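PDB 3D82: cupin 2, conserved barrel domain protein, which is of unknown function but binds a nickel ion in a cupin barrel, consistent with the metal-binding cupins of its family. Local coordinates for residues V43-F54 with M77-P88. Residues are numbered along the deposited sequence; the frame is centred on the assembly and turned at random. Where two conformers were deposited one is given.
With NI (nickel (II) ion), chain L.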
loop_
_atom_site.group_PDB
_atom_site.type_symbol
_atom_site.label_atom_id
_atom_site.label_comp_id
_atom_site.label_asym_id
_atom_site.label_seq_id
_atom_site.Cartn_x
_atom_site.Cartn_y
_atom_site.Cartn_z
ATOM N N VAL D 43 8.724 19.178 8.651
ATOM C CA VAL D 43 8.815 19.728 9.997
ATOM C C VAL D 43 8.591 18.581 10.976
ATOM O O VAL D 43 8.027 17.554 10.616
ATOM C CB VAL D 43 7.738 20.849 10.233
ATOM C CG1 VAL D 43 8.090 22.142 9.441
ATOM C CG2 VAL D 43 6.289 20.343 9.904
ATOM N N TRP D 44 9.053 18.770 12.208
ATOM C CA TRP D 44 8.838 17.821 13.283
ATOM C C TRP D 44 7.382 17.905 13.718
ATOM O O TRP D 44 6.900 18.965 14.086
ATOM C CB TRP D 44 9.723 18.132 14.485
ATOM C CG TRP D 44 11.154 17.900 14.239
ATOM C CD1 TRP D 44 12.099 18.837 13.942
ATOM C CD2 TRP D 44 11.828 16.644 14.278
ATOM N NE1 TRP D 44 13.317 18.236 13.790
ATOM C CE2 TRP D 44 13.188 16.895 14.007
ATOM C CE3 TRP D 44 11.415 15.328 14.535
ATOM C CZ2 TRP D 44 14.142 15.875 13.963
ATOM C CZ3 TRP D 44 12.358 14.316 14.491
ATOM C CH2 TRP D 44 13.711 14.598 14.208
ATOM N N HIS D 45 6.702 16.771 13.695
ATOM C CA HIS D 45 5.300 16.708 14.067
ATOM C C HIS D 45 4.950 15.283 14.441
ATOM O O HIS D 45 5.772 14.369 14.235
ATOM C CB HIS D 45 4.450 17.141 12.881
ATOM C CG HIS D 45 4.503 16.180 11.744
ATOM N ND1 HIS D 45 5.643 15.976 10.995
ATOM C CD2 HIS D 45 3.584 15.304 11.282
ATOM C CE1 HIS D 45 5.411 15.028 10.104
ATOM N NE2 HIS D 45 4.168 14.616 10.248
ATOM N N GLU D 46 3.739 15.112 14.972
ATOM C CA GLU D 46 3.211 13.794 15.370
ATOM C C GLU D 46 1.711 13.691 15.061
ATOM O O GLU D 46 1.057 14.705 14.827
ATOM C CB GLU D 46 3.467 13.493 16.867
ATOM C CG GLU D 46 2.476 14.112 17.900
ATOM C CD GLU D 46 2.716 13.636 19.333
ATOM O OE1 GLU D 46 1.739 13.233 20.006
ATOM O OE2 GLU D 46 3.877 13.636 19.790
ATOM N N HIS D 47 1.202 12.455 15.073
ATOM C CA HIS D 47 -0.223 12.152 14.898
ATOM C C HIS D 47 -0.558 11.415 16.171
ATOM O O HIS D 47 -0.218 10.229 16.323
ATOM C CB HIS D 47 -0.480 11.330 13.628
ATOM C CG HIS D 47 0.100 11.957 12.400
ATOM N ND1 HIS D 47 -0.470 13.046 11.779
ATOM C CD2 HIS D 47 1.244 11.690 11.725
ATOM C CE1 HIS D 47 0.284 13.406 10.755
ATOM N NE2 HIS D 47 1.338 12.612 10.712
ATOM N N ALA D 48 -1.166 12.126 17.119
ATOM C CA ALA D 48 -1.430 11.547 18.455
ATOM C C ALA D 48 -2.345 10.335 18.507
ATOM O O ALA D 48 -2.163 9.455 19.368
ATOM C CB ALA D 48 -1.968 12.638 19.434
ATOM N N ASP D 49 -3.301 10.275 17.586
ATOM C CA ASP D 49 -4.344 9.259 17.625
ATOM C C ASP D 49 -4.286 8.201 16.535
ATOM O O ASP D 49 -5.167 7.352 16.500
ATOM C CB ASP D 49 -5.712 9.967 17.624
ATOM C CG ASP D 49 -5.918 10.854 18.848
ATOM O OD1 ASP D 49 -5.398 10.523 19.945
ATOM O OD2 ASP D 49 -6.620 11.883 18.722
ATOM N N THR D 50 -3.270 8.208 15.676
ATOM C CA THR D 50 -3.177 7.173 14.639
ATOM C C THR D 50 -1.758 6.838 14.209
ATOM O O THR D 50 -0.881 7.725 14.146
ATOM C CB THR D 50 -4.006 7.572 13.347
ATOM O OG1 THR D 50 -3.967 6.494 12.401
ATOM C CG2 THR D 50 -3.460 8.847 12.675
ATOM N N ASP D 51 -1.548 5.559 13.886
ATOM C CA ASP D 51 -0.329 5.139 13.204
ATOM C C ASP D 51 -0.423 5.750 11.776
ATOM O O ASP D 51 -1.508 6.074 11.306
ATOM C CB ASP D 51 -0.218 3.637 13.049
ATOM C CG ASP D 51 -0.173 2.898 14.369
ATOM O OD1 ASP D 51 0.220 3.474 15.403
ATOM O OD2 ASP D 51 -0.550 1.717 14.342
ATOM N N GLU D 52 0.713 5.883 11.117
ATOM C CA GLU D 52 0.792 6.435 9.765
ATOM C C GLU D 52 1.773 5.583 8.961
ATOM O O GLU D 52 2.895 5.341 9.413
ATOM C CB GLU D 52 1.273 7.888 9.818
ATOM C CG GLU D 52 1.319 8.593 8.470
ATOM C CD GLU D 52 1.811 10.016 8.599
ATOM O OE1 GLU D 52 2.954 10.190 9.044
ATOM O OE2 GLU D 52 1.084 10.974 8.251
ATOM N N VAL D 53 1.350 5.152 7.776
ATOM C CA VAL D 53 2.164 4.330 6.897
ATOM C C VAL D 53 2.773 5.152 5.768
ATOM O O VAL D 53 2.094 5.966 5.172
ATOM C CB VAL D 53 1.343 3.137 6.332
ATOM C CG1 VAL D 53 2.121 2.379 5.207
ATOM C CG2 VAL D 53 0.977 2.172 7.482
ATOM N N PHE D 54 4.067 4.938 5.522
ATOM C CA PHE D 54 4.791 5.489 4.385
ATOM C C PHE D 54 5.243 4.320 3.513
ATOM O O PHE D 54 5.823 3.356 4.021
ATOM C CB PHE D 54 6.054 6.231 4.815
ATOM C CG PHE D 54 5.796 7.568 5.400
ATOM C CD1 PHE D 54 5.393 7.679 6.724
ATOM C CD2 PHE D 54 5.995 8.731 4.647
ATOM C CE1 PHE D 54 5.160 8.919 7.280
ATOM C CE2 PHE D 54 5.754 9.979 5.199
ATOM C CZ PHE D 54 5.341 10.080 6.516
HETATM N N MSE D 77 8.475 0.049 3.101
HETATM C CA MSE D 77 7.502 0.754 3.927
HETATM C C MSE D 77 7.896 0.769 5.399
HETATM O O MSE D 77 8.706 -0.070 5.880
HETATM C CB MSE D 77 6.085 0.146 3.800
HETATM C CG MSE D 77 5.921 -1.271 4.312
HETATM SE SE MSE D 77 4.084 -1.906 4.367
HETATM C CE MSE D 77 3.442 -0.892 5.934
ATOM N N TYR D 78 7.244 1.679 6.112
ATOM C CA TYR D 78 7.434 1.858 7.552
ATOM C C TYR D 78 6.140 2.371 8.170
ATOM O O TYR D 78 5.482 3.212 7.573
ATOM C CB TYR D 78 8.578 2.855 7.813
ATOM C CG TYR D 78 9.044 2.867 9.239
ATOM C CD1 TYR D 78 10.004 1.951 9.686
ATOM C CD2 TYR D 78 8.499 3.754 10.167
ATOM C CE1 TYR D 78 10.435 1.949 11.035
ATOM C CE2 TYR D 78 8.914 3.759 11.522
ATOM C CZ TYR D 78 9.879 2.863 11.955
ATOM O OH TYR D 78 10.280 2.889 13.281
ATOM N N VAL D 79 5.814 1.890 9.373
ATOM C CA VAL D 79 4.645 2.339 10.126
ATOM C C VAL D 79 5.127 3.276 11.234
ATOM O O VAL D 79 5.888 2.856 12.085
ATOM C CB VAL D 79 3.888 1.151 10.783
ATOM C CG1 VAL D 79 2.659 1.659 11.514
ATOM C CG2 VAL D 79 3.513 0.094 9.734
ATOM N N ILE D 80 4.702 4.544 11.216
ATOM C CA ILE D 80 5.070 5.499 12.272
ATOM C C ILE D 80 4.069 5.254 13.406
ATOM O O ILE D 80 2.889 5.509 13.204
ATOM C CB ILE D 80 4.950 6.983 11.836
ATOM C CG1 ILE D 80 5.748 7.306 10.556
ATOM C CG2 ILE D 80 5.398 7.897 13.011
ATOM C CD1 ILE D 80 7.212 7.271 10.697
ATOM N N PRO D 81 4.505 4.725 14.579
ATOM C CA PRO D 81 3.484 4.525 15.632
ATOM C C PRO D 81 2.892 5.857 16.122
ATOM O O PRO D 81 3.575 6.903 16.059
ATOM C CB PRO D 81 4.248 3.805 16.739
ATOM C CG PRO D 81 5.487 3.278 16.085
ATOM C CD PRO D 81 5.831 4.299 15.060
ATOM N N LYS D 82 1.627 5.840 16.538
ATOM C CA LYS D 82 0.953 7.066 16.999
ATOM C C LYS D 82 1.729 7.759 18.120
ATOM O O LYS D 82 2.353 7.096 18.948
ATOM C CB LYS D 82 -0.491 6.818 17.459
ATOM C CG LYS D 82 -0.681 5.906 18.635
ATOM C CD LYS D 82 -2.163 5.821 18.978
ATOM C CE LYS D 82 -2.390 5.002 20.238
ATOM N NZ LYS D 82 -3.790 5.121 20.720
ATOM N N GLY D 83 1.728 9.092 18.083
ATOM C CA GLY D 83 2.409 9.889 19.069
ATOM C C GLY D 83 3.911 10.016 18.918
ATOM O O GLY D 83 4.509 10.703 19.714
ATOM N N VAL D 84 4.516 9.394 17.904
ATOM C CA VAL D 84 5.958 9.419 17.713
ATOM C C VAL D 84 6.276 10.592 16.768
ATOM O O VAL D 84 5.742 10.658 15.654
ATOM C CB VAL D 84 6.473 8.040 17.188
ATOM C CG1 VAL D 84 7.961 8.093 16.828
ATOM C CG2 VAL D 84 6.186 6.955 18.237
ATOM N N GLU D 85 7.055 11.559 17.271
ATOM C CA GLU D 85 7.536 12.686 16.462
ATOM C C GLU D 85 8.464 12.232 15.361
ATOM O O GLU D 85 9.371 11.435 15.599
ATOM C CB GLU D 85 8.317 13.719 17.270
ATOM C CG GLU D 85 7.512 14.782 17.889
ATOM C CD GLU D 85 8.398 15.901 18.389
ATOM O OE1 GLU D 85 9.165 15.673 19.339
ATOM O OE2 GLU D 85 8.319 17.009 17.817
ATOM N N HIS D 86 8.285 12.819 14.187
ATOM C CA HIS D 86 9.080 12.472 13.026
ATOM C C HIS D 86 9.145 13.615 12.019
ATOM O O HIS D 86 8.287 14.505 12.019
ATOM C CB HIS D 86 8.500 11.214 12.381
ATOM C CG HIS D 86 7.065 11.353 12.000
ATOM N ND1 HIS D 86 6.044 11.325 12.929
ATOM C CD2 HIS D 86 6.476 11.519 10.796
ATOM C CE1 HIS D 86 4.889 11.493 12.312
ATOM N NE2 HIS D 86 5.124 11.600 11.017
ATOM N N LYS D 87 10.169 13.575 11.170
ATOM C CA LYS D 87 10.392 14.598 10.134
ATOM C C LYS D 87 10.873 13.909 8.838
ATOM O O LYS D 87 12.052 13.535 8.737
ATOM C CB LYS D 87 11.396 15.634 10.618
ATOM C CG LYS D 87 11.608 16.787 9.663
ATOM C CD LYS D 87 12.562 17.838 10.224
ATOM C CE LYS D 87 14.006 17.359 10.238
ATOM N NZ LYS D 87 14.936 18.481 10.613
ATOM N N PRO D 88 9.952 13.671 7.885
ATOM C CA PRO D 88 10.383 13.124 6.606
ATOM C C PRO D 88 11.256 14.112 5.835
ATOM O O PRO D 88 11.072 15.320 5.951
ATOM C CB PRO D 88 9.075 12.857 5.859
ATOM C CG PRO D 88 8.038 12.820 6.904
ATOM C CD PRO D 88 8.486 13.789 7.939
HETATM NI NI NI L . 3.420 12.507 9.585
HETATM O O HOH W 1 3.011 10.272 14.949
HETATM O O HOH W 2 -4.686 7.888 21.341
HETATM O O HOH W 3 1.772 8.260 13.576
#
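K87 passes obliquely over one face of the W44 indole, and its chain can be followed outward from the backbone: K87 CB rests 3.8 Å from W44 CD2, CG turns back to the carbonyl carbon of V43, CD sits above the five-membered ring, 17° off its normal, in a CH-pi contact, and CE and NZ pass W44 NE1. With CG anti to the backbone N (chi1 -175°) and a bend at chi3, the chain passes over the ring before its ammonium meets E41 in a salt bridge. R66 makes a cation-pi contact with the same indole and a salt bridge with E85. Were W44 replaced by an alanine, the K87 methylenes would probably lose their aromatic platform and R66 its pi partner. Beyond, H45 and H86 pair through two backbone hydrogen bonds, H86 N reaching H45 O at 3.0 Å. Nickel is bound by NE2 of H45, H47 and H86 and by E52 OE1, the last at 2.4 Å, with two further ligand atoms from elsewhere. Each of two imidazoles is held in rotation by its ND1-H, H45 on V43 O and H86 on V84 O (2.8 Å), both acceptors near the ring plane. The E52 carboxylate stands 83° to the H86 ring. Strands 52-54 and 77-80 run antiparallel, and F54 CE1 packs on I80 CG1 at 3.7 Å. D51 OD1 takes K82 N on its anti lone pair, while D51 OD2 accepts a hydrogen bond from the backbone N of N29 of the second subunit. Three histidines and a glutamate on nickel are the classic cupin metal set; ND1-H donation to carbonyls would probably make the nickel-bound NE2 of H45 and H86 somewhat more electron-rich.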